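Local coordinates for B12-binding domain-containing protein (Kitasatospora setae, PDB 6WTE) that binds cobalamin and a [4Fe-4S] cluster and probably transfers methyl groups, as a radical SAM methylase that works without radical catalysis, at residues 378-383 and 405-410; 389-394 and 503-508; 497-502 and 515-520. All blocks are in the same frame, centred on the assembly; numbering follows the deposited sequence.

Contact 1. Residues 378-383 and 405-410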
loop_
_atom_site.group_PDB
_atom_site.type_symbol
_atom_site.label_atom_id
_atom_site.label_comp_id
_atom_site.label_asym_id
_atom_site.label_seq_id
_atom_site.Cartn_x
_atom_site.Cartn_y
_atom_site.Cartn_z
ATOM N N ALA A 378 13.889 2.968 8.248
ATOM C CA ALA A 378 14.909 1.948 8.050
ATOM C C ALA A 378 14.269 0.565 8.070
ATOM O O ALA A 378 13.285 0.329 8.774
ATOM C CB ALA A 378 15.988 2.028 9.134
ATOM N N LEU A 379 14.830 -0.350 7.282
ATOM C CA LEU A 379 14.379 -1.739 7.258
ATOM C C LEU A 379 15.575 -2.635 7.530
ATOM O O LEU A 379 16.579 -2.565 6.817
ATOM C CB LEU A 379 13.727 -2.094 5.918
ATOM C CG LEU A 379 13.368 -3.570 5.732
ATOM C CD1 LEU A 379 12.428 -4.071 6.826
ATOM C CD2 LEU A 379 12.766 -3.792 4.347
ATOM N N PHE A 380 15.479 -3.461 8.569
ATOM C CA PHE A 380 16.571 -4.331 8.973
ATOM C C PHE A 380 16.229 -5.785 8.689
ATOM O O PHE A 380 15.073 -6.195 8.795
ATOM C CB PHE A 380 16.889 -4.161 10.460
ATOM C CG PHE A 380 17.427 -2.805 10.806
ATOM C CD1 PHE A 380 18.406 -2.215 10.017
ATOM C CD2 PHE A 380 16.945 -2.110 11.905
ATOM C CE1 PHE A 380 18.903 -0.964 10.326
ATOM C CE2 PHE A 380 17.441 -0.860 12.225
ATOM C CZ PHE A 380 18.416 -0.283 11.432
ATOM N N GLY A 381 17.251 -6.559 8.331
ATOM C CA GLY A 381 17.089 -7.980 8.081
ATOM C C GLY A 381 17.208 -8.402 6.632
ATOM O O GLY A 381 17.026 -9.590 6.338
ATOM N N MET A 382 17.479 -7.478 5.712
ATOM C CA MET A 382 17.688 -7.834 4.317
ATOM C C MET A 382 18.998 -8.614 4.185
ATOM O O MET A 382 19.799 -8.656 5.122
ATOM C CB MET A 382 17.680 -6.572 3.453
ATOM C CG MET A 382 16.306 -5.925 3.315
ATOM S SD MET A 382 15.129 -6.951 2.387
ATOM C CE MET A 382 15.664 -6.635 0.713
ATOM N N PRO A 383 19.231 -9.265 3.044
ATOM C CA PRO A 383 20.445 -10.085 2.899
ATOM C C PRO A 383 21.701 -9.267 3.169
ATOM O O PRO A 383 21.862 -8.155 2.656
ATOM C CB PRO A 383 20.371 -10.567 1.447
ATOM C CG PRO A 383 18.896 -10.602 1.152
ATOM C CD PRO A 383 18.369 -9.365 1.854
ATOM N N THR A 405 12.046 8.727 13.516
ATOM C CA THR A 405 12.825 7.696 12.840
ATOM C C THR A 405 12.133 6.363 13.085
ATOM O O THR A 405 11.972 5.950 14.236
ATOM C CB THR A 405 14.265 7.680 13.352
ATOM O OG1 THR A 405 14.747 9.024 13.374
ATOM C CG2 THR A 405 15.156 6.854 12.431
ATOM N N GLY A 406 11.734 5.696 12.011
ATOM C CA GLY A 406 10.983 4.452 12.094
ATOM C C GLY A 406 11.852 3.285 11.665
ATOM O O GLY A 406 12.560 3.367 10.656
ATOM N N PHE A 407 11.792 2.204 12.437
ATOM C CA PHE A 407 12.561 0.998 12.159
ATOM C C PHE A 407 11.623 -0.180 11.947
ATOM O O PHE A 407 10.669 -0.374 12.708
ATOM C CB PHE A 407 13.526 0.686 13.303
ATOM C CG PHE A 407 14.488 1.794 13.605
ATOM C CD1 PHE A 407 15.649 1.942 12.864
ATOM C CD2 PHE A 407 14.225 2.702 14.621
ATOM C CE1 PHE A 407 16.538 2.963 13.133
ATOM C CE2 PHE A 407 15.110 3.724 14.897
ATOM C CZ PHE A 407 16.271 3.856 14.154
ATOM N N SER A 408 11.901 -0.963 10.909
ATOM C CA SER A 408 11.161 -2.179 10.609
ATOM C C SER A 408 12.123 -3.363 10.579
ATOM O O SER A 408 13.327 -3.198 10.368
ATOM C CB SER A 408 10.427 -2.061 9.268
ATOM O OG SER A 408 9.477 -1.006 9.292
ATOM N N LEU A 409 11.577 -4.570 10.778
ATOM C CA LEU A 409 12.367 -5.795 10.887
ATOM C C LEU A 409 11.742 -6.910 10.063
ATOM O O LEU A 409 10.556 -7.219 10.230
ATOM C CB LEU A 409 12.477 -6.269 12.340
ATOM C CG LEU A 409 13.535 -5.658 13.247
ATOM C CD1 LEU A 409 13.289 -6.090 14.685
ATOM C CD2 LEU A 409 14.904 -6.109 12.784
ATOM N N GLY A 410 12.543 -7.541 9.213
ATOM C CA GLY A 410 12.075 -8.673 8.438
ATOM C C GLY A 410 11.298 -8.250 7.202
ATOM O O GLY A 410 10.853 -7.111 7.064
HETATM O O HOH W 1 10.599 1.260 8.486
#
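The rings of Phe380 and Phe407 lie rim to rim, neither over the face of the other, with centroids 5.8 Å apart and planes 17° from parallel. Their meeting point is Phe380 CE2 against Phe407 CD1 at 3.4 Å, a tight apolar contact between side chains that run side by side in the same direction. Ala378 CB comes obliquely onto the same Phe407 CD1 at 3.7 Å. Both phenylalanine CG atoms stand anti to the carbonyl carbon (chi1 -66° in Phe380, -58° in Phe407), and the shared torsion sends both rings the same way from neighbouring strands. At the root of the side chain, Phe380 CB meets Leu409 CD2 at 3.6 Å. Beneath these side chains run two adjacent parallel strands, 373-380 and 404-412, joined through helix 387-398 as a beta-alpha-beta crossover of the partial TIM-type barrel of radical SAM enzymes. Four backbone bonds stitch them, among them Phe380 N to Ser408 O (2.8 Å) and Gly410 N to Phe380 O. Phe380 also packs on Val390, Cys393 and Val394 of the crossover helix and on Leu502 of helix 491-503; an alanine here is likely to open a gap between the two helices and the sheet and take from Phe407 CD1 the Phe380 rim it rests against. The opposite sheet face carries Leu379 and Ser408. Leu379 CD1 reaches Gly410 O at 3.4 Å, its side chain about 9 Å from the iron-sulfur cluster, while a water accepts from Ser408 OG (2.7 Å) and donates to Ala378 O.

Contact 2. Residues 389-394 and 503-508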
loop_
_atom_site.group_PDB
_atom_site.type_symbol
_atom_site.label_atom_id
_atom_site.label_comp_id
_atom_site.label_asym_id
_atom_site.label_seq_id
_atom_site.Cartn_x
_atom_site.Cartn_y
_atom_site.Cartn_z
ATOM N N THR A 389 25.853 -4.230 11.203
ATOM C CA THR A 389 25.249 -3.399 10.164
ATOM C C THR A 389 24.018 -2.669 10.696
ATOM O O THR A 389 23.775 -1.514 10.329
ATOM C CB THR A 389 24.891 -4.230 8.925
ATOM O OG1 THR A 389 23.951 -5.258 9.265
ATOM C CG2 THR A 389 26.143 -4.851 8.299
ATOM N N VAL A 390 23.244 -3.309 11.576
ATOM C CA VAL A 390 22.097 -2.633 12.184
ATOM C C VAL A 390 22.560 -1.462 13.046
ATOM O O VAL A 390 22.041 -0.343 12.932
ATOM C CB VAL A 390 21.248 -3.624 12.999
ATOM C CG1 VAL A 390 20.100 -2.886 13.690
ATOM C CG2 VAL A 390 20.700 -4.711 12.104
ATOM N N ARG A 391 23.539 -1.700 13.926
ATOM C CA ARG A 391 24.023 -0.633 14.804
ATOM C C ARG A 391 24.546 0.549 14.002
ATOM O O ARG A 391 24.280 1.711 14.346
ATOM C CB ARG A 391 25.125 -1.153 15.727
ATOM C CG ARG A 391 24.683 -2.174 16.742
ATOM C CD ARG A 391 25.761 -2.397 17.789
ATOM N NE ARG A 391 25.555 -3.644 18.519
ATOM C CZ ARG A 391 26.232 -4.764 18.284
ATOM N NH1 ARG A 391 27.168 -4.791 17.343
ATOM N NH2 ARG A 391 25.977 -5.854 18.996
ATOM N N ALA A 392 25.299 0.273 12.934
ATOM C CA ALA A 392 25.831 1.352 12.110
ATOM C C ALA A 392 24.709 2.189 11.515
ATOM O O ALA A 392 24.793 3.423 11.485
ATOM C CB ALA A 392 26.712 0.780 11.003
ATOM N N CYS A 393 23.646 1.534 11.044
ATOM C CA CYS A 393 22.515 2.269 10.493
ATOM C C CYS A 393 21.772 3.041 11.576
ATOM O O CYS A 393 21.429 4.214 11.381
ATOM C CB CYS A 393 21.566 1.313 9.769
ATOM S SG CYS A 393 20.182 2.157 8.995
ATOM N N VAL A 394 21.519 2.407 12.726
ATOM C CA VAL A 394 20.851 3.099 13.828
ATOM C C VAL A 394 21.612 4.364 14.192
ATOM O O VAL A 394 21.036 5.456 14.265
ATOM C CB VAL A 394 20.698 2.168 15.044
ATOM C CG1 VAL A 394 20.360 2.972 16.298
ATOM C CG2 VAL A 394 19.616 1.126 14.780
ATOM N N TRP A 503 15.405 -2.954 20.150
ATOM C CA TRP A 503 15.074 -1.978 21.189
ATOM C C TRP A 503 16.281 -1.633 22.047
ATOM O O TRP A 503 16.432 -0.487 22.486
ATOM C CB TRP A 503 13.955 -2.503 22.081
ATOM C CG TRP A 503 12.600 -2.149 21.614
ATOM C CD1 TRP A 503 11.920 -2.701 20.573
ATOM C CD2 TRP A 503 11.744 -1.146 22.172
ATOM N NE1 TRP A 503 10.685 -2.110 20.452
ATOM C CE2 TRP A 503 10.556 -1.148 21.419
ATOM C CE3 TRP A 503 11.869 -0.247 23.237
ATOM C CZ2 TRP A 503 9.494 -0.287 21.696
ATOM C CZ3 TRP A 503 10.815 0.608 23.511
ATOM C CH2 TRP A 503 9.643 0.581 22.743
ATOM N N ALA A 504 17.142 -2.612 22.315
ATOM C CA ALA A 504 18.300 -2.371 23.166
ATOM C C ALA A 504 19.299 -1.404 22.548
ATOM O O ALA A 504 20.187 -0.920 23.259
ATOM C CB ALA A 504 18.996 -3.693 23.490
ATOM N N LEU A 505 19.191 -1.122 21.251
ATOM C CA LEU A 505 20.109 -0.198 20.602
ATOM C C LEU A 505 19.705 1.265 20.750
ATOM O O LEU A 505 20.522 2.146 20.462
ATOM C CB LEU A 505 20.235 -0.538 19.117
ATOM C CG LEU A 505 20.817 -1.920 18.825
ATOM C CD1 LEU A 505 20.847 -2.160 17.330
ATOM C CD2 LEU A 505 22.209 -2.052 19.432
ATOM N N ILE A 506 18.483 1.553 21.185
ATOM C CA ILE A 506 17.983 2.921 21.240
ATOM C C ILE A 506 18.207 3.478 22.637
ATOM O O ILE A 506 17.813 2.861 23.634
ATOM C CB ILE A 506 16.498 2.987 20.851
ATOM C CG1 ILE A 506 16.293 2.370 19.467
ATOM C CG2 ILE A 506 15.996 4.424 20.899
ATOM C CD1 ILE A 506 17.071 3.068 18.367
ATOM N N ASP A 507 18.853 4.635 22.710
ATOM C CA ASP A 507 18.978 5.329 23.980
ATOM C C ASP A 507 17.580 5.664 24.490
ATOM O O ASP A 507 16.744 6.146 23.713
ATOM C CB ASP A 507 19.814 6.597 23.803
ATOM C CG ASP A 507 20.249 7.209 25.123
ATOM O OD1 ASP A 507 19.385 7.464 25.989
ATOM O OD2 ASP A 507 21.467 7.427 25.295
ATOM N N PRO A 508 17.271 5.391 25.758
ATOM C CA PRO A 508 15.925 5.712 26.265
ATOM C C PRO A 508 15.549 7.180 26.127
ATOM O O PRO A 508 14.356 7.495 26.013
ATOM C CB PRO A 508 15.996 5.281 27.736
ATOM C CG PRO A 508 17.053 4.222 27.762
ATOM C CD PRO A 508 18.075 4.646 26.743
#
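Val394 N donates to Val390 O over 2.8 Å, an ordinary helical bond that places these two valines one turn apart, both with CB directed toward segment 503-508. On the other side a longer bond, Ile506 N to Trp503 O at 3.2 Å, closes a type I beta turn with Leu505 at its third position. Between the two segments the contact is by van der Waals packing, chiefly of aliphatic groups. Leu505 carries most of it with its two methyl branches: CD1 touches Val390 CG1 at 3.8 Å, and CD2 rests on Arg391 CG at 3.7 Å, in each case with the side chains crossing at about a right angle. The Arg391 chain, extended from CG to NE, meets Leu505 CD2 along that length, and the methyl ends at the edge of the guanidinium near its plane, 3.8 Å from NE. Val394 has CG1 anti to the backbone N (chi1 165°), turning that methyl to Ile506 CD1 at 3.9 Å. Arg391 is exposed, whereas Val390, Val394 and Ile506 are buried. The contact thus joins helix 387-398 to the connection following helix 491-503, while Val390 and Val394 also pack on Phe380 of strand 373-380 and Ile506 on Phe407 of strand 404-412.

Contact 3. Residues 497-502 and 515-520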
loop_
_atom_site.group_PDB
_atom_site.type_symbol
_atom_site.label_atom_id
_atom_site.label_comp_id
_atom_site.label_asym_id
_atom_site.label_seq_id
_atom_site.Cartn_x
_atom_site.Cartn_y
_atom_site.Cartn_z
ATOM N N GLY A 497 12.846 -12.130 20.302
ATOM C CA GLY A 497 14.228 -11.815 20.621
ATOM C C GLY A 497 14.835 -10.824 19.650
ATOM O O GLY A 497 15.605 -9.946 20.045
ATOM N N ALA A 498 14.492 -10.946 18.367
ATOM C CA ALA A 498 15.025 -10.019 17.377
ATOM C C ALA A 498 14.494 -8.611 17.603
ATOM O O ALA A 498 15.239 -7.632 17.477
ATOM C CB ALA A 498 14.686 -10.503 15.968
ATOM N N VAL A 499 13.208 -8.491 17.937
ATOM C CA VAL A 499 12.640 -7.180 18.223
ATOM C C VAL A 499 13.272 -6.596 19.481
ATOM O O VAL A 499 13.589 -5.402 19.537
ATOM C CB VAL A 499 11.108 -7.272 18.345
ATOM C CG1 VAL A 499 10.541 -5.948 18.797
ATOM C CG2 VAL A 499 10.492 -7.691 17.019
ATOM N N ALA A 500 13.479 -7.430 20.506
ATOM C CA ALA A 500 14.088 -6.946 21.743
ATOM C C ALA A 500 15.532 -6.509 21.520
ATOM O O ALA A 500 15.988 -5.538 22.133
ATOM C CB ALA A 500 14.021 -8.023 22.824
ATOM N N ASP A 501 16.262 -7.216 20.650
ATOM C CA ASP A 501 17.633 -6.823 20.328
ATOM C C ASP A 501 17.680 -5.428 19.721
ATOM O O ASP A 501 18.595 -4.649 20.004
ATOM C CB ASP A 501 18.266 -7.823 19.357
ATOM C CG ASP A 501 18.511 -9.183 19.978
ATOM O OD1 ASP A 501 18.688 -9.258 21.209
ATOM O OD2 ASP A 501 18.537 -10.178 19.221
ATOM N N LEU A 502 16.714 -5.105 18.862
ATOM C CA LEU A 502 16.695 -3.786 18.240
ATOM C C LEU A 502 16.374 -2.702 19.263
ATOM O O LEU A 502 17.014 -1.643 19.268
ATOM C CB LEU A 502 15.693 -3.770 17.084
ATOM C CG LEU A 502 15.466 -2.437 16.369
ATOM C CD1 LEU A 502 16.760 -1.914 15.766
ATOM C CD2 LEU A 502 14.406 -2.583 15.299
ATOM N N MET A 515 10.033 5.176 16.270
ATOM C CA MET A 515 8.989 4.168 16.150
ATOM C C MET A 515 9.666 2.830 15.907
ATOM O O MET A 515 10.341 2.655 14.891
ATOM C CB MET A 515 8.036 4.506 15.010
ATOM C CG MET A 515 7.109 5.667 15.316
ATOM S SD MET A 515 5.908 5.842 13.989
ATOM C CE MET A 515 4.864 7.154 14.613
ATOM N N LEU A 516 9.475 1.895 16.832
ATOM C CA LEU A 516 10.084 0.577 16.789
ATOM C C LEU A 516 9.002 -0.487 16.695
ATOM O O LEU A 516 7.872 -0.268 17.143
ATOM C CB LEU A 516 10.919 0.323 18.049
ATOM C CG LEU A 516 12.125 1.234 18.260
ATOM C CD1 LEU A 516 12.540 1.219 19.717
ATOM C CD2 LEU A 516 13.251 0.739 17.393
ATOM N N PRO A 517 9.311 -1.643 16.123
ATOM C CA PRO A 517 8.350 -2.744 16.157
ATOM C C PRO A 517 8.188 -3.241 17.581
ATOM O O PRO A 517 9.117 -3.195 18.390
ATOM C CB PRO A 517 8.992 -3.808 15.261
ATOM C CG PRO A 517 10.441 -3.509 15.299
ATOM C CD PRO A 517 10.566 -2.020 15.447
ATOM N N THR A 518 6.982 -3.703 17.889
ATOM C CA THR A 518 6.695 -4.244 19.208
ATOM C C THR A 518 5.881 -5.516 19.057
ATOM O O THR A 518 5.186 -5.715 18.061
ATOM C CB THR A 518 5.907 -3.257 20.080
ATOM O OG1 THR A 518 4.734 -2.839 19.372
ATOM C CG2 THR A 518 6.748 -2.045 20.420
ATOM N N VAL A 519 5.980 -6.370 20.073
ATOM C CA VAL A 519 5.115 -7.534 20.224
ATOM C C VAL A 519 4.475 -7.417 21.601
ATOM O O VAL A 519 4.788 -6.489 22.357
ATOM C CB VAL A 519 5.889 -8.855 20.063
ATOM C CG1 VAL A 519 6.437 -8.973 18.651
ATOM C CG2 VAL A 519 7.014 -8.943 21.081
ATOM N N GLU A 520 3.578 -8.347 21.932
ATOM C CA GLU A 520 2.893 -8.326 23.222
ATOM C C GLU A 520 3.885 -8.257 24.378
ATOM O O GLU A 520 4.871 -8.998 24.415
ATOM C CB GLU A 520 2.009 -9.568 23.371
ATOM C CG GLU A 520 0.746 -9.556 22.515
ATOM C CD GLU A 520 1.016 -9.803 21.037
ATOM O OE1 GLU A 520 2.171 -10.123 20.669
ATOM O OE2 GLU A 520 0.063 -9.675 20.238
#
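Val499 and Pro517 bring the two backbones to 6.5 Å between CA atoms, where helix 491-503 passes a nearly extended segment, 515-520, and Leu502 follows opposite Leu516 at 8.1 Å, again between CA atoms. Here a helix packs on the extended chain that follows short strand 514-515, which pairs in parallel with barrel strand 404-412; that chain passes along the helix. One helical turn apart, Val499 and Leu502 both direct their CB toward it. Leu502 spreads over two partners. Its CG meets Leu516 CD2 at 4.0 Å, while CD2 lies against the proline ring at Pro517 CD (3.9 Å) and CG (4.1 Å), the two side chains crossing at about a right angle. With CG anti to the backbone N (chi1 176°) the leucine reaches across to the extended chain; it also packs on Phe380, Phe407 and Leu409 of the sheet. Pro517, buried, touches Phe77 as well, and its side chain lies about 11 Å from the bound cobalamin, so the packing is near the cofactor without lining it. Pro517 O accepts a hydrogen bond from Trp503 NE1, and the same oxygen is in close van der Waals contact with Val499 CG1, 3.1 Å from Pro517 O.

In the fold
The three contacts form a triangle with centres about 11 Å apart, all on one side of the chain's centre. Contact 1 pairs two neighbouring parallel strands of the sheet; contact 2 lays segment 503-508 on the helix connecting those strands; contact 3 sets helix 491-503 against the chain leaving strand 514-515. Along the sequence contact 1 closes before contact 3 opens, whereas contact 2 crosses both. Direct touches weld them: Phe380 CE1 meets Cys393 CB at 3.5 Å, Phe407 N probably bonds to Met515 O, and Trp503 NE1 to Pro517 O. Helix 491-503 and the chain to residue 520 are thereby packed against strands and a helix of the barrel that carries the iron-sulfur cluster.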